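Putative glucoamylase (Bacteroides uniformis, PDB 4GL3) probably hydrolyses glycosidic bonds in carbohydrate substrates. Local coordinates at residues T20-W31 with A63-V73. Residues are numbered along the deposited sequence; the frame is centred on the assembly and turned at random.
Sequences TLVQKQTFRYFW and AIIVGIERGFV
Thr20 meets residues 63-73 at Phe72 and, through a water weakly bonded to its OG1, at Arg70 NH1; the stronger partner of OG1 is Asp16. Gln23 reaches across with its chain extended, and its NE2 packs on Val66 CG1 at 3.5 Å. Arg392 and Glu389 of helix 378-393 bond the amide; Glu389 also pairs with Arg70 NE. Lys24 lays its CA over one face of the Phe72 ring, a CH-pi contact of 3.9 Å to the centroid. Arg70 CB covers the opposite face. Helices 20-27 and 63-69, parts of helices 15-27 and 54-69, cross at -126° in a largely alpha-helical fold consistent with the six-hairpin clan. A Schellman motif at Gly71 closes the second helix, and Phe72 and Val73 turn back toward residues 20-31. Phe27, with CG anti to the backbone N (chi1 178°), pushes its ring edge to Ala63 O, CE1 standing 3.3 Å away. Phe72 CD2 sits over one face of that ring, the two planes 49° apart. With an alanine here, a gap is likely to open between Ala63, Gly67 and Phe72. Phe30 CD2 touches Ala63 CB. Trp31 receives Val73 CG1 over its six-membered ring, while Ile64 CG1 meets the indole edge.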
# COMPACT_ATOMS: atom_id res chain seq x y z
N THR A 20 -13.48 -8.57 -11.71
CA THR A 20 -12.49 -9.10 -12.61
C THR A 20 -12.11 -8.05 -13.65
O THR A 20 -10.93 -7.87 -13.91
CB THR A 20 -12.99 -10.36 -13.32
OG1 THR A 20 -13.21 -11.37 -12.32
CG2 THR A 20 -11.97 -10.86 -14.39
N LEU A 21 -13.08 -7.34 -14.20
CA LEU A 21 -12.75 -6.25 -15.15
C LEU A 21 -11.91 -5.16 -14.47
O LEU A 21 -10.91 -4.70 -15.04
CB LEU A 21 -14.01 -5.65 -15.79
CG LEU A 21 -13.78 -4.50 -16.79
CD1 LEU A 21 -12.99 -5.01 -17.98
CD2 LEU A 21 -15.11 -3.89 -17.26
N VAL A 22 -12.26 -4.78 -13.25
CA VAL A 22 -11.51 -3.73 -12.55
C VAL A 22 -10.05 -4.19 -12.33
O VAL A 22 -9.08 -3.45 -12.60
CB VAL A 22 -12.22 -3.31 -11.25
CG1 VAL A 22 -11.33 -2.42 -10.36
CG2 VAL A 22 -13.53 -2.61 -11.61
N GLN A 23 -9.88 -5.43 -11.90
CA GLN A 23 -8.54 -5.97 -11.69
C GLN A 23 -7.75 -6.06 -12.99
O GLN A 23 -6.57 -5.71 -13.03
CB GLN A 23 -8.65 -7.36 -11.05
CG GLN A 23 -9.15 -7.39 -9.63
CD GLN A 23 -9.10 -8.81 -9.07
OE1 GLN A 23 -9.89 -9.66 -9.50
NE2 GLN A 23 -8.14 -9.08 -8.14
N LYS A 24 -8.39 -6.54 -14.05
CA LYS A 24 -7.72 -6.72 -15.33
C LYS A 24 -7.32 -5.39 -15.97
O LYS A 24 -6.23 -5.28 -16.50
CB LYS A 24 -8.65 -7.45 -16.28
CG LYS A 24 -8.05 -7.92 -17.64
CD LYS A 24 -9.18 -8.67 -18.39
CE LYS A 24 -8.78 -9.20 -19.75
NZ LYS A 24 -7.71 -10.21 -19.62
N GLN A 25 -8.21 -4.40 -15.96
CA GLN A 25 -7.90 -3.11 -16.56
C GLN A 25 -6.80 -2.39 -15.77
O GLN A 25 -5.89 -1.81 -16.36
CB GLN A 25 -9.15 -2.22 -16.66
CG GLN A 25 -9.00 -1.05 -17.65
CD GLN A 25 -9.50 -1.40 -19.03
OE1 GLN A 25 -9.57 -2.57 -19.40
NE2 GLN A 25 -9.88 -0.39 -19.78
N THR A 26 -6.88 -2.45 -14.44
CA THR A 26 -5.92 -1.78 -13.58
C THR A 26 -4.54 -2.47 -13.69
O THR A 26 -3.50 -1.83 -13.58
CB THR A 26 -6.46 -1.69 -12.12
OG1 THR A 26 -7.82 -1.20 -12.14
CG2 THR A 26 -5.60 -0.75 -11.24
N PHE A 27 -4.55 -3.77 -13.91
CA PHE A 27 -3.33 -4.57 -14.03
C PHE A 27 -2.43 -4.03 -15.16
O PHE A 27 -1.20 -4.13 -15.09
CB PHE A 27 -3.70 -6.04 -14.23
CG PHE A 27 -2.52 -6.96 -14.42
CD1 PHE A 27 -1.75 -7.34 -13.35
CD2 PHE A 27 -2.22 -7.45 -15.67
CE1 PHE A 27 -0.68 -8.20 -13.53
CE2 PHE A 27 -1.15 -8.31 -15.86
CZ PHE A 27 -0.37 -8.69 -14.78
N ARG A 28 -3.04 -3.46 -16.19
CA ARG A 28 -2.29 -2.86 -17.29
C ARG A 28 -1.25 -1.82 -16.79
O ARG A 28 -0.22 -1.67 -17.42
CB ARG A 28 -3.24 -2.16 -18.28
CG ARG A 28 -4.04 -3.07 -19.19
CD ARG A 28 -5.16 -2.27 -19.83
NE ARG A 28 -6.00 -3.01 -20.76
CZ ARG A 28 -6.94 -2.45 -21.53
NH1 ARG A 28 -7.18 -1.13 -21.47
NH2 ARG A 28 -7.63 -3.20 -22.37
N TYR A 29 -1.57 -1.10 -15.72
CA TYR A 29 -0.67 -0.09 -15.18
C TYR A 29 0.68 -0.70 -14.78
O TYR A 29 1.71 -0.06 -14.91
CB TYR A 29 -1.31 0.66 -13.98
CG TYR A 29 -0.52 1.87 -13.54
CD1 TYR A 29 0.56 1.73 -12.66
CD2 TYR A 29 -0.81 3.15 -14.03
CE1 TYR A 29 1.33 2.81 -12.27
CE2 TYR A 29 -0.04 4.26 -13.64
CZ TYR A 29 1.02 4.09 -12.75
OH TYR A 29 1.81 5.17 -12.36
N PHE A 30 0.65 -1.91 -14.21
CA PHE A 30 1.80 -2.55 -13.66
C PHE A 30 2.49 -3.51 -14.61
O PHE A 30 3.62 -3.92 -14.34
CB PHE A 30 1.40 -3.30 -12.40
CG PHE A 30 0.95 -2.39 -11.32
CD1 PHE A 30 1.88 -1.62 -10.63
CD2 PHE A 30 -0.41 -2.17 -11.12
CE1 PHE A 30 1.47 -0.73 -9.67
CE2 PHE A 30 -0.83 -1.26 -10.16
CZ PHE A 30 0.12 -0.54 -9.42
N TRP A 31 1.80 -3.92 -15.67
CA TRP A 31 2.32 -4.88 -16.61
C TRP A 31 2.75 -4.15 -17.90
O TRP A 31 3.92 -3.98 -18.15
CB TRP A 31 1.29 -6.00 -16.92
CG TRP A 31 1.91 -7.05 -17.74
CD1 TRP A 31 1.82 -7.18 -19.09
CD2 TRP A 31 2.77 -8.08 -17.27
NE1 TRP A 31 2.57 -8.26 -19.49
CE2 TRP A 31 3.16 -8.83 -18.39
CE3 TRP A 31 3.21 -8.48 -16.01
CZ2 TRP A 31 3.98 -9.93 -18.28
CZ3 TRP A 31 4.02 -9.58 -15.91
CH2 TRP A 31 4.41 -10.28 -17.03
N ALA A 63 0.61 -7.24 -7.51
CA ALA A 63 -0.28 -7.25 -8.67
C ALA A 63 0.13 -8.32 -9.68
O ALA A 63 -0.74 -8.99 -10.28
CB ALA A 63 -0.33 -5.87 -9.34
N ILE A 64 1.43 -8.54 -9.87
CA ILE A 64 1.86 -9.60 -10.76
C ILE A 64 1.37 -10.99 -10.28
O ILE A 64 0.87 -11.81 -11.08
CB ILE A 64 3.37 -9.60 -10.98
CG1 ILE A 64 3.75 -8.38 -11.81
CG2 ILE A 64 3.84 -10.89 -11.67
CD1 ILE A 64 5.21 -7.99 -11.68
N ILE A 65 1.49 -11.26 -8.98
CA ILE A 65 1.02 -12.53 -8.42
C ILE A 65 -0.50 -12.70 -8.63
O ILE A 65 -0.95 -13.77 -9.07
CB ILE A 65 1.38 -12.68 -6.92
CG1 ILE A 65 2.91 -12.54 -6.71
CG2 ILE A 65 0.87 -14.03 -6.39
CD1 ILE A 65 3.29 -12.22 -5.25
N VAL A 66 -1.26 -11.63 -8.38
CA VAL A 66 -2.72 -11.61 -8.63
C VAL A 66 -3.00 -11.94 -10.10
O VAL A 66 -3.81 -12.80 -10.43
CB VAL A 66 -3.35 -10.26 -8.22
CG1 VAL A 66 -4.83 -10.16 -8.63
CG2 VAL A 66 -3.20 -10.02 -6.71
N GLY A 67 -2.26 -11.29 -10.98
CA GLY A 67 -2.41 -11.49 -12.44
C GLY A 67 -2.14 -12.90 -12.93
O GLY A 67 -2.83 -13.38 -13.84
N ILE A 68 -1.14 -13.57 -12.34
CA ILE A 68 -0.88 -14.96 -12.68
C ILE A 68 -2.08 -15.82 -12.27
O ILE A 68 -2.58 -16.61 -13.07
CB ILE A 68 0.37 -15.54 -12.00
CG1 ILE A 68 1.65 -14.85 -12.50
CG2 ILE A 68 0.45 -17.04 -12.28
CD1 ILE A 68 2.88 -15.09 -11.62
N GLU A 69 -2.51 -15.66 -11.03
CA GLU A 69 -3.63 -16.44 -10.48
C GLU A 69 -4.95 -16.16 -11.19
O GLU A 69 -5.77 -17.04 -11.27
CB GLU A 69 -3.75 -16.19 -8.97
CG GLU A 69 -2.61 -16.83 -8.20
CD GLU A 69 -2.61 -18.35 -8.32
OE1 GLU A 69 -3.67 -18.97 -8.10
OE2 GLU A 69 -1.56 -18.93 -8.65
N ARG A 70 -5.15 -14.93 -11.68
CA ARG A 70 -6.36 -14.59 -12.44
C ARG A 70 -6.24 -14.91 -13.93
O ARG A 70 -7.21 -14.75 -14.67
CB ARG A 70 -6.72 -13.11 -12.27
CG ARG A 70 -7.34 -12.79 -10.91
CD ARG A 70 -8.78 -13.25 -10.82
NE ARG A 70 -9.12 -13.47 -9.40
CZ ARG A 70 -10.22 -14.08 -8.97
NH1 ARG A 70 -11.14 -14.50 -9.83
NH2 ARG A 70 -10.40 -14.27 -7.67
N GLY A 71 -5.09 -15.40 -14.36
CA GLY A 71 -4.90 -15.75 -15.75
C GLY A 71 -4.71 -14.55 -16.68
O GLY A 71 -4.81 -14.69 -17.89
N PHE A 72 -4.39 -13.38 -16.13
CA PHE A 72 -4.06 -12.23 -16.97
C PHE A 72 -2.73 -12.42 -17.69
O PHE A 72 -2.56 -11.91 -18.79
CB PHE A 72 -4.00 -10.91 -16.18
CG PHE A 72 -5.25 -10.58 -15.39
CD1 PHE A 72 -6.50 -11.03 -15.78
CD2 PHE A 72 -5.15 -9.80 -14.25
CE1 PHE A 72 -7.62 -10.72 -15.04
CE2 PHE A 72 -6.25 -9.49 -13.51
CZ PHE A 72 -7.50 -9.94 -13.90
N VAL A 73 -1.78 -13.12 -17.05
CA VAL A 73 -0.52 -13.55 -17.69
C VAL A 73 -0.25 -15.01 -17.28
O VAL A 73 -0.86 -15.51 -16.32
CB VAL A 73 0.71 -12.66 -17.28
CG1 VAL A 73 0.57 -11.24 -17.81
CG2 VAL A 73 0.94 -12.67 -15.77
O HOH W 1 -11.45 -14.20 -12.48